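Local coordinates for putative antioxidant defense protein Mlr4105 (Mesorhizobium loti, PDB 3C1L), which probably has peroxiredoxin activity in antioxidant defence, as an all-helical member of the carboxymuconolactone decarboxylase family in the AhpD-like clan, at residues A74-S79 / A122-A127; V128-E133 / D157-A162. All blocks are in the same frame, centred on the assembly; numbering follows the deposited sequence.

Interaction 1: A74-S79 / A122-A127; sequences AVAVSS and AMLEFA
Leu124 and Ala127, one turn apart on helix 118-132, meet the neighbouring pair Ala76 and Val77 of helix 67-80 in a small apolar contact that buries 122 Å² over both sides.

Along 122-127, Leu124 makes the first crossing. Its CG lies anti to the carbonyl carbon (chi1 -73°), and the side branch CD2 meets Ala76 CB at 4.0 Å; the alanine points at the other helix, and the two CA atoms stand 7.0 Å apart. Phe111 and Leu116, from loops, also pack on this leucine, while its neighbour Met123, a selenomethionine, packs on the earlier turn of helix 67-80, on Met72 and Ile73. Phe126 packs on Ile158 of helix 152-175 and on Ala174 of a third subunit. Ala127 makes the second crossing: its CB, directed at helix 67-80, meets Val77 CG2 at 4.3 Å, with the CA atoms 6.7 Å apart. With CG1 of Val77 anti to the backbone N (chi1 168°), CG2 is the branch that faces this alanine.

On another face of helix 67-80, Ser78 OG donates to Ala74 O at 2.7 Å. It approaches from above the carbonyl plane, on the face opposite Ser78 N, so two donors grip one oxygen. Ser78 also touches Cys86, and Val75 touches His90; both partners fit the Cys-X-X-Cys-X-X-X-His motif of AhpD-like proteins, the probable redox site.

No hydrogen bond crosses between the segments. Alanine at one end of each pair lets the helices approach closely, and the cohesion here is dispersion between buried methyls, without the directional constraint of a polar bond.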
ATOM      1  N   ALA B  74     -11.622  19.041   4.874  1.00 27.80           N
ATOM      2  CA  ALA B  74     -12.593  17.970   5.175  1.00 24.87           C
ATOM      3  C   ALA B  74     -12.835  17.092   3.973  1.00 25.76           C
ATOM      4  O   ALA B  74     -12.771  15.845   4.030  1.00 28.54           O
ATOM      5  CB  ALA B  74     -13.921  18.603   5.667  1.00 23.94           C
ATOM      6  N   VAL B  75     -13.096  17.741   2.844  1.00 28.78           N
ATOM      7  CA  VAL B  75     -13.398  17.024   1.618  1.00 28.30           C
ATOM      8  C   VAL B  75     -12.163  16.277   1.005  1.00 28.75           C
ATOM      9  O   VAL B  75     -12.319  15.188   0.449  1.00 29.15           O
ATOM     10  CB  VAL B  75     -14.031  17.963   0.574  1.00 27.82           C
ATOM     11  CG1 VAL B  75     -14.254  17.195  -0.712  1.00 29.62           C
ATOM     12  CG2 VAL B  75     -15.377  18.587   1.098  1.00 24.08           C
ATOM     13  N   ALA B  76     -10.975  16.871   1.047  1.00 26.54           N
ATOM     14  CA  ALA B  76      -9.780  16.199   0.540  1.00 26.32           C
ATOM     15  C   ALA B  76      -9.478  14.929   1.303  1.00 29.01           C
ATOM     16  O   ALA B  76      -9.165  13.889   0.703  1.00 28.51           O
ATOM     17  CB  ALA B  76      -8.582  17.128   0.549  1.00 25.74           C
ATOM     18  N   VAL B  77      -9.591  14.995   2.633  1.00 29.25           N
ATOM     19  CA  VAL B  77      -9.397  13.839   3.464  1.00 26.32           C
ATOM     20  C   VAL B  77     -10.474  12.765   3.217  1.00 26.64           C
ATOM     21  O   VAL B  77     -10.167  11.612   3.051  1.00 26.75           O
ATOM     22  CB  VAL B  77      -9.446  14.210   4.943  1.00 29.52           C
ATOM     23  CG1 VAL B  77      -9.533  12.903   5.810  1.00 25.29           C
ATOM     24  CG2 VAL B  77      -8.305  15.100   5.281  1.00 23.58           C
ATOM     25  N   SER B  78     -11.730  13.191   3.180  1.00 29.97           N
ATOM     26  CA  SER B  78     -12.884  12.336   2.878  1.00 27.72           C
ATOM     27  C   SER B  78     -12.839  11.668   1.502  1.00 28.63           C
ATOM     28  O   SER B  78     -13.375  10.548   1.321  1.00 29.39           O
ATOM     29  CB  SER B  78     -14.167  13.169   2.984  1.00 25.60           C
ATOM     30  OG  SER B  78     -14.370  13.654   4.289  1.00 28.65           O
ATOM     31  N   SER B  79     -12.201  12.345   0.547  1.00 27.64           N
ATOM     32  CA  SER B  79     -11.960  11.806  -0.798  1.00 27.71           C
ATOM     33  C   SER B  79     -10.962  10.649  -0.793  1.00 26.74           C
ATOM     34  O   SER B  79     -11.175   9.601  -1.379  1.00 24.96           O
ATOM     35  CB  SER B  79     -11.398  12.895  -1.704  1.00 26.03           C
ATOM     36  OG  SER B  79     -11.350  12.394  -3.021  1.00 27.66           O
ATOM     37  N   ALA B 122      -0.299  23.687  -0.352  1.00 27.00           N
ATOM     38  CA  ALA B 122       0.544  23.237   0.731  1.00 27.86           C
ATOM     39  C   ALA B 122      -0.266  22.604   1.870  1.00 29.66           C
ATOM     40  O   ALA B 122       0.139  21.604   2.451  1.00 27.46           O
ATOM     41  CB  ALA B 122       1.429  24.372   1.246  1.00 26.57           C
HETATM   42  N   MSE B 123      -1.415  23.215   2.150  1.00 26.53           N
HETATM   43  CA  MSE B 123      -2.345  22.803   3.169  1.00 28.09           C
HETATM   44  C   MSE B 123      -2.918  21.404   2.929  1.00 27.25           C
HETATM   45  O   MSE B 123      -2.926  20.543   3.826  1.00 29.16           O
HETATM   46  CB  MSE B 123      -3.474  23.852   3.184  1.00 26.16           C
HETATM   47  CG  MSE B 123      -4.618  23.549   4.097  1.00 27.12           C
HETATM   48 SE   MSE B 123      -5.823  25.070   4.090  0.75 35.61          SE
HETATM   49  CE  MSE B 123      -6.662  24.702   2.294  1.00 29.00           C
ATOM     50  N   LEU B 124      -3.333  21.193   1.687  1.00 27.60           N
ATOM     51  CA  LEU B 124      -3.999  20.010   1.247  1.00 27.24           C
ATOM     52  C   LEU B 124      -2.969  18.914   1.083  1.00 29.02           C
ATOM     53  O   LEU B 124      -3.238  17.780   1.418  1.00 27.15           O
ATOM     54  CB  LEU B 124      -4.768  20.280  -0.072  1.00 27.27           C
ATOM     55  CG  LEU B 124      -6.074  21.120  -0.005  1.00 30.44           C
ATOM     56  CD1 LEU B 124      -6.870  21.093  -1.330  1.00 25.55           C
ATOM     57  CD2 LEU B 124      -6.977  20.701   1.126  1.00 26.90           C
ATOM     58  N   GLU B 125      -1.781  19.243   0.599  1.00 28.39           N
ATOM     59  CA  GLU B 125      -0.743  18.217   0.517  1.00 30.39           C
ATOM     60  C   GLU B 125      -0.330  17.731   1.917  1.00 29.28           C
ATOM     61  O   GLU B 125      -0.107  16.524   2.110  1.00 28.02           O
ATOM     62  CB  GLU B 125       0.470  18.697  -0.290  1.00 30.71           C
ATOM     63  CG  GLU B 125       0.185  18.926  -1.807  1.00 34.95           C
ATOM     64  CD  GLU B 125       0.019  17.646  -2.633  1.00 48.81           C
ATOM     65  OE1 GLU B 125      -0.007  16.528  -2.045  1.00 48.06           O
ATOM     66  OE2 GLU B 125      -0.088  17.761  -3.893  1.00 53.18           O
ATOM     67  N   PHE B 126      -0.258  18.638   2.899  1.00 28.51           N
ATOM     68  CA  PHE B 126      -0.012  18.180   4.273  1.00 28.60           C
ATOM     69  C   PHE B 126      -1.143  17.212   4.770  1.00 27.37           C
ATOM     70  O   PHE B 126      -0.884  16.116   5.302  1.00 25.75           O
ATOM     71  CB  PHE B 126       0.138  19.349   5.187  1.00 27.49           C
ATOM     72  CG  PHE B 126       0.497  18.991   6.582  1.00 31.28           C
ATOM     73  CD1 PHE B 126       1.808  18.650   6.909  1.00 31.37           C
ATOM     74  CD2 PHE B 126      -0.461  19.034   7.595  1.00 35.49           C
ATOM     75  CE1 PHE B 126       2.169  18.323   8.203  1.00 27.41           C
ATOM     76  CE2 PHE B 126      -0.124  18.679   8.921  1.00 32.30           C
ATOM     77  CZ  PHE B 126       1.209  18.340   9.227  1.00 34.10           C
ATOM     78  N   ALA B 127      -2.385  17.630   4.581  1.00 26.73           N
ATOM     79  CA  ALA B 127      -3.576  16.802   4.929  1.00 27.74           C
ATOM     80  C   ALA B 127      -3.549  15.406   4.276  1.00 27.60           C
ATOM     81  O   ALA B 127      -3.911  14.419   4.918  1.00 32.27           O
ATOM     82  CB  ALA B 127      -4.854  17.542   4.559  1.00 26.64           C
TER

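Interaction 2: V128-E133 / D157-A162; sequences VKLTEE and DIASTA
Leu130 supplies the apolar link to Ala159 and Ala162, two alanines spaced one turn apart on helix 152-175. All the close approaches pass through a single methyl, CD2. CG is anti to the backbone N (chi1 -165°), and CD2 prolongs that extended course, carrying the methyl to the backbone of the other helix. Leu130 CD2 lies 3.8 Å from Ala159 O and 4.1 Å from Ala159 CA, with Ala162 CB 4.2 Å off; Ala159 CB is a looser neighbour of the same methyl. One methyl thus meets both a backbone carbonyl and an alanine methyl.

Polar bonds stay within each helix or lead to other partners. Thr161 OG1 donates to Asp157 O at 2.6 Å, tilted 31° from the carbonyl plane, while Thr161 N reaches that oxygen from the opposite face. Thr131 OG1 is hydrogen-bonded to Ala127 O and to Asn166 ND2, the latter tying helix 118-132 to helix 152-175 beside the leucine.

Contacts between subunits add a further kind. Ala174 of a third subunit packs on both Leu130 and Ala159, and Arg170 of that subunit hydrogen-bonds Leu130 O and Thr131 O close to where the helix ends and Glu133 leaves helical geometry.

The 123 Å² buried between these segments is held without a hydrogen bond between them: the contact is apolar packing centred on one leucine methyl, the bond of Thr131 OG1 to Asn166 ND2 adds a directional link between the helices, and Arg170 of the third subunit binds the end of helix 118-132.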
ATOM      1  N   VAL B 128      -3.169  15.323   2.999  1.00 27.91           N
ATOM      2  CA  VAL B 128      -2.988  14.041   2.295  1.00 29.33           C
ATOM      3  C   VAL B 128      -1.959  13.158   2.975  1.00 28.34           C
ATOM      4  O   VAL B 128      -2.245  12.012   3.289  1.00 27.39           O
ATOM      5  CB  VAL B 128      -2.532  14.205   0.809  1.00 33.35           C
ATOM      6  CG1 VAL B 128      -2.097  12.873   0.260  1.00 33.93           C
ATOM      7  CG2 VAL B 128      -3.642  14.784  -0.050  1.00 28.74           C
ATOM      8  N   LYS B 129      -0.791  13.719   3.277  1.00 29.26           N
ATOM      9  CA  LYS B 129       0.266  12.963   3.999  1.00 28.33           C
ATOM     10  C   LYS B 129      -0.150  12.553   5.416  1.00 27.32           C
ATOM     11  O   LYS B 129       0.053  11.445   5.831  1.00 28.22           O
ATOM     12  CB  LYS B 129       1.604  13.746   4.064  1.00 27.93           C
ATOM     13  CG  LYS B 129       2.737  12.843   4.524  1.00 30.60           C
ATOM     14  CD  LYS B 129       4.072  13.415   4.394  1.00 29.66           C
ATOM     15  CE  LYS B 129       5.103  12.426   4.900  1.00 31.60           C
ATOM     16  NZ  LYS B 129       6.458  13.077   4.922  1.00 32.64           N
ATOM     17  N   LEU B 130      -0.764  13.449   6.156  1.00 26.97           N
ATOM     18  CA  LEU B 130      -1.300  13.097   7.485  1.00 28.31           C
ATOM     19  C   LEU B 130      -2.412  12.005   7.385  1.00 25.86           C
ATOM     20  O   LEU B 130      -2.608  11.253   8.319  1.00 26.35           O
ATOM     21  CB  LEU B 130      -1.863  14.331   8.214  1.00 29.17           C
ATOM     22  CG  LEU B 130      -2.121  14.161   9.713  1.00 27.84           C
ATOM     23  CD1 LEU B 130      -0.773  13.889  10.410  1.00 29.55           C
ATOM     24  CD2 LEU B 130      -2.765  15.359  10.236  1.00 30.64           C
ATOM     25  N   THR B 131      -3.128  11.949   6.273  1.00 25.82           N
ATOM     26  CA  THR B 131      -4.223  10.942   6.072  1.00 25.80           C
ATOM     27  C   THR B 131      -3.675   9.578   5.662  1.00 26.77           C
ATOM     28  O   THR B 131      -4.133   8.520   6.149  1.00 28.48           O
ATOM     29  CB  THR B 131      -5.264  11.429   5.046  1.00 25.45           C
ATOM     30  OG1 THR B 131      -5.874  12.631   5.542  1.00 25.71           O
ATOM     31  CG2 THR B 131      -6.366  10.394   4.784  1.00 25.14           C
ATOM     32  N   GLU B 132      -2.688   9.584   4.781  1.00 28.07           N
ATOM     33  CA  GLU B 132      -2.130   8.333   4.231  1.00 26.34           C
ATOM     34  C   GLU B 132      -0.979   7.722   5.017  1.00 27.96           C
ATOM     35  O   GLU B 132      -0.790   6.507   5.019  1.00 27.00           O
ATOM     36  CB  GLU B 132      -1.654   8.539   2.803  1.00 28.90           C
ATOM     37  CG  GLU B 132      -2.739   8.992   1.813  1.00 30.05           C
ATOM     38  CD  GLU B 132      -2.195   9.282   0.411  1.00 41.16           C
ATOM     39  OE1 GLU B 132      -0.942   9.434   0.187  1.00 35.54           O
ATOM     40  OE2 GLU B 132      -3.058   9.406  -0.468  1.00 39.74           O
ATOM     41  N   GLU B 133      -0.164   8.534   5.635  1.00 28.56           N
ATOM     42  CA  GLU B 133       1.040   7.982   6.273  1.00 31.14           C
ATOM     43  C   GLU B 133       1.429   8.867   7.439  1.00 30.53           C
ATOM     44  O   GLU B 133       2.414   9.607   7.396  1.00 31.53           O
ATOM     45  CB  GLU B 133       2.186   7.768   5.264  1.00 31.81           C
ATOM     46  CG  GLU B 133       2.315   8.862   4.260  1.00 36.93           C
ATOM     47  CD  GLU B 133       3.300   8.562   3.085  1.00 44.72           C
ATOM     48  OE1 GLU B 133       3.843   7.428   2.971  1.00 41.45           O
ATOM     49  OE2 GLU B 133       3.550   9.515   2.287  1.00 44.67           O
ATOM     50  N   ASP B 157      -4.280  24.096  13.407  1.00 29.67           N
ATOM     51  CA  ASP B 157      -5.671  24.017  12.926  1.00 28.28           C
ATOM     52  C   ASP B 157      -5.826  23.099  11.705  1.00 26.42           C
ATOM     53  O   ASP B 157      -6.841  22.364  11.553  1.00 27.83           O
ATOM     54  CB  ASP B 157      -6.207  25.411  12.605  1.00 24.33           C
ATOM     55  CG  ASP B 157      -6.444  26.267  13.837  1.00 31.20           C
ATOM     56  OD1 ASP B 157      -6.611  25.722  14.936  1.00 32.70           O
ATOM     57  OD2 ASP B 157      -6.475  27.519  13.710  1.00 30.31           O
ATOM     58  N   ILE B 158      -4.830  23.140  10.828  1.00 27.02           N
ATOM     59  CA  ILE B 158      -4.819  22.242   9.648  1.00 27.16           C
ATOM     60  C   ILE B 158      -4.760  20.805  10.132  1.00 27.83           C
ATOM     61  O   ILE B 158      -5.538  19.935   9.676  1.00 27.41           O
ATOM     62  CB  ILE B 158      -3.635  22.516   8.652  1.00 29.76           C
ATOM     63  CG1 ILE B 158      -3.755  23.943   8.039  1.00 30.31           C
ATOM     64  CG2 ILE B 158      -3.538  21.364   7.593  1.00 23.03           C
ATOM     65  CD1 ILE B 158      -2.378  24.645   7.580  1.00 23.28           C
ATOM     66  N   ALA B 159      -3.854  20.551  11.073  1.00 27.26           N
ATOM     67  CA  ALA B 159      -3.633  19.188  11.571  1.00 29.05           C
ATOM     68  C   ALA B 159      -4.885  18.674  12.278  1.00 28.43           C
ATOM     69  O   ALA B 159      -5.253  17.556  12.065  1.00 29.17           O
ATOM     70  CB  ALA B 159      -2.430  19.093  12.470  1.00 26.18           C
ATOM     71  N   SER B 160      -5.519  19.529  13.093  1.00 30.47           N
ATOM     72  CA  SER B 160      -6.763  19.202  13.804  1.00 27.25           C
ATOM     73  C   SER B 160      -7.933  18.921  12.891  1.00 26.91           C
ATOM     74  O   SER B 160      -8.764  18.044  13.148  1.00 24.29           O
ATOM     75  CB  SER B 160      -7.168  20.349  14.716  1.00 31.18           C
ATOM     76  OG  SER B 160      -6.378  20.379  15.877  1.00 36.01           O
ATOM     77  N   THR B 161      -8.027  19.715  11.834  1.00 28.38           N
ATOM     78  CA  THR B 161      -9.121  19.603  10.904  1.00 28.41           C
ATOM     79  C   THR B 161      -8.943  18.284  10.183  1.00 28.74           C
ATOM     80  O   THR B 161      -9.892  17.507  10.092  1.00 30.17           O
ATOM     81  CB  THR B 161      -9.225  20.817   9.909  1.00 29.89           C
ATOM     82  OG1 THR B 161      -9.286  22.077  10.644  1.00 30.09           O
ATOM     83  CG2 THR B 161     -10.453  20.660   9.062  1.00 28.48           C
ATOM     84  N   ALA B 162      -7.734  18.034   9.694  1.00 27.39           N
ATOM     85  CA  ALA B 162      -7.457  16.823   8.933  1.00 27.87           C
ATOM     86  C   ALA B 162      -7.638  15.549   9.818  1.00 27.88           C
ATOM     87  O   ALA B 162      -8.306  14.600   9.422  1.00 26.85           O
ATOM     88  CB  ALA B 162      -6.048  16.932   8.219  1.00 27.93           C
TER

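How the interactions relate
Interactions 1 and 2 are consecutive along the chain and share helix 118-132: its 122-127 portion packs on helix 67-80, and the following 128-133 portion packs on helix 152-175. Their centres are about 7 Å apart, on the same side of the chain's centre. They also touch directly, through Ala127 CB and Ala162 CB at 3.9 Å and through Val77 CG2 and Thr131 OG1 at 3.5 Å. The three helices thus form one continuous buried cluster within the all-helical subunit. Interaction 1 involves the helix preceding the probable redox motif, and both contacts border the third subunit, interaction 2 more extensively, so helix 118-132 joins the subunit core to the oligomer interface.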